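PDB 2FSR: acetyltransferase from Agrobacterium tumefaciens, which probably transfers an acetyl group from acetyl-coenzyme A to an acceptor substrate, as a member of the GNAT family. Local coordinates for residues Ile104-Trp117 / Ala140-Tyr152. Numbering follows the deposited sequence.
Sequences INHGPLFPEKELGW and AFETLNLPTLVSY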
loop_
_atom_site.group_PDB
_atom_site.type_symbol
_atom_site.label_atom_id
_atom_site.label_comp_id
_atom_site.label_asym_id
_atom_site.label_seq_id
_atom_site.Cartn_x
_atom_site.Cartn_y
_atom_site.Cartn_z
ATOM N N ILE A 104 1.695 -3.541 -0.330
ATOM C CA ILE A 104 1.618 -4.536 -1.377
ATOM C C ILE A 104 0.797 -5.715 -0.858
ATOM O O ILE A 104 1.058 -6.238 0.230
ATOM C CB ILE A 104 3.005 -4.988 -1.848
ATOM C CG1 ILE A 104 3.767 -3.810 -2.461
ATOM C CG2 ILE A 104 2.904 -6.131 -2.862
ATOM C CD1 ILE A 104 5.270 -4.067 -2.577
ATOM N N ASN A 105 -0.183 -6.079 -1.669
ATOM C CA ASN A 105 -1.243 -7.029 -1.315
ATOM C C ASN A 105 -1.124 -8.309 -2.104
ATOM O O ASN A 105 -0.861 -8.274 -3.315
ATOM C CB ASN A 105 -2.574 -6.400 -1.688
ATOM C CG ASN A 105 -2.812 -5.097 -0.956
ATOM O OD1 ASN A 105 -3.061 -5.101 0.251
ATOM N ND2 ASN A 105 -2.683 -3.978 -1.655
ATOM N N HIS A 106 -1.383 -9.448 -1.468
ATOM C CA HIS A 106 -1.561 -10.673 -2.256
ATOM C C HIS A 106 -2.585 -11.560 -1.547
ATOM O O HIS A 106 -3.362 -11.063 -0.717
ATOM C CB HIS A 106 -0.221 -11.386 -2.481
ATOM C CG HIS A 106 -0.186 -12.268 -3.702
ATOM N ND1 HIS A 106 0.856 -13.135 -3.951
ATOM C CD2 HIS A 106 -1.063 -12.425 -4.727
ATOM C CE1 HIS A 106 0.625 -13.780 -5.081
ATOM N NE2 HIS A 106 -0.537 -13.381 -5.566
ATOM N N GLY A 107 -2.576 -12.846 -1.868
ATOM C CA GLY A 107 -3.570 -13.755 -1.319
ATOM C C GLY A 107 -4.761 -13.916 -2.253
ATOM O O GLY A 107 -4.759 -13.401 -3.375
ATOM N N PRO A 108 -5.809 -14.642 -1.800
ATOM C CA PRO A 108 -6.902 -15.070 -2.685
ATOM C C PRO A 108 -7.725 -13.965 -3.325
ATOM O O PRO A 108 -8.450 -14.228 -4.281
ATOM C CB PRO A 108 -7.780 -15.939 -1.764
ATOM C CG PRO A 108 -7.496 -15.406 -0.396
ATOM C CD PRO A 108 -6.010 -15.122 -0.415
ATOM N N LEU A 109 -7.619 -12.734 -2.825
ATOM C CA LEU A 109 -8.441 -11.643 -3.341
ATOM C C LEU A 109 -7.699 -10.790 -4.359
ATOM O O LEU A 109 -8.281 -9.874 -4.922
ATOM C CB LEU A 109 -8.954 -10.768 -2.190
ATOM C CG LEU A 109 -9.662 -11.487 -1.042
ATOM C CD1 LEU A 109 -10.191 -10.441 -0.052
ATOM C CD2 LEU A 109 -10.774 -12.353 -1.577
ATOM N N PHE A 110 -6.431 -11.123 -4.597
ATOM C CA PHE A 110 -5.585 -10.346 -5.533
ATOM C C PHE A 110 -4.943 -11.255 -6.573
ATOM O O PHE A 110 -4.055 -12.045 -6.239
ATOM C CB PHE A 110 -4.494 -9.611 -4.751
ATOM C CG PHE A 110 -5.022 -8.519 -3.888
ATOM C CD1 PHE A 110 -5.066 -7.201 -4.348
ATOM C CD2 PHE A 110 -5.511 -8.802 -2.608
ATOM C CE1 PHE A 110 -5.597 -6.183 -3.545
ATOM C CE2 PHE A 110 -6.048 -7.780 -1.802
ATOM C CZ PHE A 110 -6.074 -6.481 -2.265
ATOM N N PRO A 111 -5.394 -11.161 -7.841
ATOM C CA PRO A 111 -4.814 -12.070 -8.862
ATOM C C PRO A 111 -3.301 -11.951 -9.067
ATOM O O PRO A 111 -2.662 -12.930 -9.450
ATOM C CB PRO A 111 -5.569 -11.683 -10.142
ATOM C CG PRO A 111 -6.854 -11.079 -9.650
ATOM C CD PRO A 111 -6.518 -10.371 -8.374
ATOM N N GLU A 112 -2.743 -10.757 -8.833
ATOM C CA GLU A 112 -1.311 -10.528 -8.838
ATOM C C GLU A 112 -0.949 -9.641 -7.647
ATOM O O GLU A 112 -1.837 -8.962 -7.098
ATOM C CB GLU A 112 -0.912 -9.836 -10.148
ATOM C CG GLU A 112 -1.098 -10.748 -11.380
ATOM C CD GLU A 112 -0.547 -10.128 -12.661
ATOM O OE1 GLU A 112 -1.311 -9.407 -13.336
ATOM O OE2 GLU A 112 0.652 -10.341 -12.947
ATOM N N LYS A 113 0.332 -9.653 -7.266
ATOM C CA LYS A 113 0.829 -8.777 -6.172
ATOM C C LYS A 113 0.579 -7.328 -6.546
ATOM O O LYS A 113 0.936 -6.893 -7.634
ATOM C CB LYS A 113 2.295 -9.047 -5.841
ATOM C CG LYS A 113 2.537 -10.440 -5.255
ATOM C CD LYS A 113 3.988 -10.621 -4.847
ATOM C CE LYS A 113 4.260 -12.028 -4.333
ATOM N NZ LYS A 113 3.549 -12.356 -3.055
ATOM N N GLU A 114 -0.045 -6.589 -5.641
ATOM C CA GLU A 114 -0.682 -5.303 -5.964
ATOM C C GLU A 114 -0.257 -4.192 -5.014
ATOM O O GLU A 114 -0.338 -4.348 -3.788
ATOM C CB GLU A 114 -2.215 -5.440 -5.958
ATOM C CG GLU A 114 -2.937 -4.277 -6.653
ATOM C CD GLU A 114 -3.576 -3.307 -5.722
ATOM O OE1 GLU A 114 -3.423 -3.458 -4.479
ATOM O OE2 GLU A 114 -4.289 -2.423 -6.240
ATOM N N LEU A 115 0.184 -3.077 -5.585
ATOM C CA LEU A 115 0.595 -1.889 -4.844
ATOM C C LEU A 115 -0.589 -0.927 -4.711
ATOM O O LEU A 115 -1.216 -0.557 -5.709
ATOM C CB LEU A 115 1.748 -1.193 -5.596
ATOM C CG LEU A 115 2.400 0.063 -4.993
ATOM C CD1 LEU A 115 3.167 -0.268 -3.734
ATOM C CD2 LEU A 115 3.335 0.730 -6.013
ATOM N N GLY A 116 -0.913 -0.552 -3.471
ATOM C CA GLY A 116 -2.001 0.405 -3.253
ATOM C C GLY A 116 -1.626 1.456 -2.240
ATOM O O GLY A 116 -0.707 1.275 -1.453
ATOM N N TRP A 117 -2.342 2.577 -2.272
ATOM C CA TRP A 117 -2.033 3.686 -1.352
ATOM C C TRP A 117 -3.293 4.463 -1.043
ATOM O O TRP A 117 -4.263 4.431 -1.798
ATOM C CB TRP A 117 -0.987 4.664 -1.944
ATOM C CG TRP A 117 -1.371 5.143 -3.316
ATOM C CD1 TRP A 117 -2.167 6.216 -3.631
ATOM C CD2 TRP A 117 -1.004 4.543 -4.559
ATOM N NE1 TRP A 117 -2.329 6.303 -4.994
ATOM C CE2 TRP A 117 -1.615 5.295 -5.590
ATOM C CE3 TRP A 117 -0.222 3.434 -4.904
ATOM C CZ2 TRP A 117 -1.473 4.968 -6.940
ATOM C CZ3 TRP A 117 -0.075 3.117 -6.242
ATOM C CH2 TRP A 117 -0.701 3.873 -7.244
ATOM N N ALA A 140 10.354 -3.642 -2.912
ATOM C CA ALA A 140 9.848 -4.942 -3.374
ATOM C C ALA A 140 10.672 -5.495 -4.530
ATOM O O ALA A 140 10.991 -6.691 -4.546
ATOM C CB ALA A 140 8.402 -4.839 -3.778
ATOM N N PHE A 141 10.994 -4.645 -5.506
ATOM C CA PHE A 141 11.768 -5.099 -6.660
ATOM C C PHE A 141 13.191 -5.459 -6.248
ATOM O O PHE A 141 13.775 -6.420 -6.771
ATOM C CB PHE A 141 11.821 -4.065 -7.782
ATOM C CG PHE A 141 10.553 -3.955 -8.581
ATOM C CD1 PHE A 141 9.792 -5.082 -8.900
ATOM C CD2 PHE A 141 10.139 -2.719 -9.052
ATOM C CE1 PHE A 141 8.626 -4.962 -9.646
ATOM C CE2 PHE A 141 8.983 -2.598 -9.809
ATOM C CZ PHE A 141 8.223 -3.705 -10.105
ATOM N N GLU A 142 13.749 -4.696 -5.313
ATOM C CA GLU A 142 15.147 -4.890 -4.928
ATOM C C GLU A 142 15.341 -5.993 -3.906
ATOM O O GLU A 142 16.210 -6.859 -4.068
ATOM C CB GLU A 142 15.720 -3.587 -4.387
ATOM C CG GLU A 142 15.846 -2.534 -5.471
ATOM C CD GLU A 142 16.139 -1.162 -4.909
ATOM O OE1 GLU A 142 16.470 -1.078 -3.703
ATOM O OE2 GLU A 142 15.988 -0.171 -5.667
ATOM N N THR A 143 14.516 -5.969 -2.866
ATOM C CA THR A 143 14.681 -6.881 -1.746
ATOM C C THR A 143 13.946 -8.201 -1.975
ATOM O O THR A 143 14.475 -9.257 -1.627
ATOM C CB THR A 143 14.309 -6.197 -0.413
ATOM O OG1 THR A 143 15.222 -5.115 -0.189
ATOM C CG2 THR A 143 14.405 -7.178 0.755
ATOM N N LEU A 144 12.746 -8.144 -2.546
ATOM C CA LEU A 144 11.982 -9.363 -2.816
ATOM C C LEU A 144 12.207 -9.922 -4.213
ATOM O O LEU A 144 11.786 -11.045 -4.513
ATOM C CB LEU A 144 10.482 -9.150 -2.574
ATOM C CG LEU A 144 10.051 -8.801 -1.152
ATOM C CD1 LEU A 144 8.542 -8.702 -1.076
ATOM C CD2 LEU A 144 10.599 -9.803 -0.120
ATOM N N ASN A 145 12.851 -9.137 -5.075
ATOM C CA ASN A 145 13.115 -9.558 -6.449
ATOM C C ASN A 145 11.840 -9.891 -7.235
ATOM O O ASN A 145 11.850 -10.770 -8.105
ATOM C CB ASN A 145 14.087 -10.750 -6.465
ATOM C CG ASN A 145 15.460 -10.391 -5.931
ATOM O OD1 ASN A 145 16.236 -9.720 -6.609
ATOM N ND2 ASN A 145 15.774 -10.841 -4.725
ATOM N N LEU A 146 10.749 -9.173 -6.952
ATOM C CA LEU A 146 9.474 -9.458 -7.609
ATOM C C LEU A 146 9.629 -9.256 -9.113
ATOM O O LEU A 146 10.240 -8.264 -9.533
ATOM C CB LEU A 146 8.346 -8.576 -7.081
ATOM C CG LEU A 146 7.941 -8.626 -5.609
ATOM C CD1 LEU A 146 6.666 -7.800 -5.420
ATOM C CD2 LEU A 146 7.734 -10.044 -5.109
ATOM N N PRO A 147 9.122 -10.216 -9.911
ATOM C CA PRO A 147 9.143 -10.139 -11.374
ATOM C C PRO A 147 8.183 -9.109 -11.976
ATOM O O PRO A 147 8.383 -8.694 -13.120
ATOM C CB PRO A 147 8.767 -11.556 -11.813
ATOM C CG PRO A 147 8.015 -12.143 -10.671
ATOM C CD PRO A 147 8.564 -11.491 -9.426
ATOM N N THR A 148 7.159 -8.707 -11.221
ATOM C CA THR A 148 6.203 -7.685 -11.665
ATOM C C THR A 148 5.433 -7.168 -10.460
ATOM O O THR A 148 5.536 -7.726 -9.369
ATOM C CB THR A 148 5.210 -8.225 -12.758
ATOM O OG1 THR A 148 4.481 -7.129 -13.343
ATOM C CG2 THR A 148 4.217 -9.234 -12.184
ATOM N N LEU A 149 4.649 -6.123 -10.680
ATOM C CA LEU A 149 3.798 -5.538 -9.646
ATOM C C LEU A 149 2.683 -4.775 -10.374
ATOM O O LEU A 149 2.917 -4.222 -11.465
ATOM C CB LEU A 149 4.642 -4.589 -8.802
ATOM C CG LEU A 149 4.143 -4.084 -7.468
ATOM C CD1 LEU A 149 3.786 -5.213 -6.461
ATOM C CD2 LEU A 149 5.239 -3.172 -6.892
ATOM N N VAL A 150 1.470 -4.771 -9.816
ATOM C CA VAL A 150 0.331 -4.079 -10.455
ATOM C C VAL A 150 -0.367 -3.150 -9.470
ATOM O O VAL A 150 -0.124 -3.222 -8.281
ATOM C CB VAL A 150 -0.717 -5.047 -11.064
ATOM C CG1 VAL A 150 -0.081 -5.956 -12.117
ATOM C CG2 VAL A 150 -1.352 -5.884 -9.971
ATOM N N SER A 151 -1.226 -2.281 -9.987
ATOM C CA SER A 151 -2.223 -1.585 -9.163
ATOM C C SER A 151 -3.590 -1.704 -9.821
ATOM O O SER A 151 -3.720 -1.464 -11.030
ATOM C CB SER A 151 -1.864 -0.104 -9.012
ATOM O OG SER A 151 -0.696 0.107 -8.264
ATOM N N TYR A 152 -4.617 -2.064 -9.040
ATOM C CA TYR A 152 -6.010 -2.090 -9.530
ATOM C C TYR A 152 -6.622 -0.725 -9.254
ATOM O O TYR A 152 -6.647 -0.280 -8.099
ATOM C CB TYR A 152 -6.836 -3.216 -8.864
ATOM C CG TYR A 152 -6.175 -4.570 -9.067
ATOM C CD1 TYR A 152 -5.903 -5.039 -10.349
ATOM C CD2 TYR A 152 -5.802 -5.368 -7.986
ATOM C CE1 TYR A 152 -5.273 -6.268 -10.547
ATOM C CE2 TYR A 152 -5.178 -6.603 -8.180
ATOM C CZ TYR A 152 -4.911 -7.038 -9.458
ATOM O OH TYR A 152 -4.284 -8.237 -9.677
HETATM O O HOH W 1 -3.471 -8.423 -12.147
#
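The Y152 ring receives F110 CD1 and a water at its edge, in the ring plane, while P111 CD and E114 CG approach it obliquely, E114 CG lying 3.3 Å from Y152 CD2. N105 CB sits over the centre of one face of the F110 ring, and H75 also meets that ring; K113 CG covers one face of the H106 ring, with F110 O at its edge. E114 is bent at chi2 (-104°), which lays its carboxylate almost parallel to the Y152 ring, the planes 11° apart. From there E114 OE2 accepts Y152 N through its anti lone pair at 2.8 Å, and E114 OE1 takes N105 ND2 nearly along its C-O axis. At the far end of the ring, Y152 OH receives E112 N at 3.1 Å and donates to the water, which in turn donates to E112 OE1, the oxygen also paired with R186.

The N-to-C directions of 114-117 and 149-152 diverge by 48°. Their bridge is brief: V150 N binds K113 O, and L115 N reaches V150 O at 2.7 Å. S151 OG then donates to L115 O at 2.7 Å and is also hydrogen-bonded to Y187 OH. Towards helix 128-143 the join turns apolar, with L149 CD1 against I104 CG2 at 3.8 Å and A140 CB pressed to I104 CD1 at 3.4 Å.

This is consistent with the GNAT fold, in which two neighbouring parallel strands join at one end and then splay apart, the V-shaped opening usually admitting acetyl-coenzyme A. Side chains extend the join beyond the two backbone bonds, and the N-H groups of Y152 and N105 fix the E114 carboxylate's rotation.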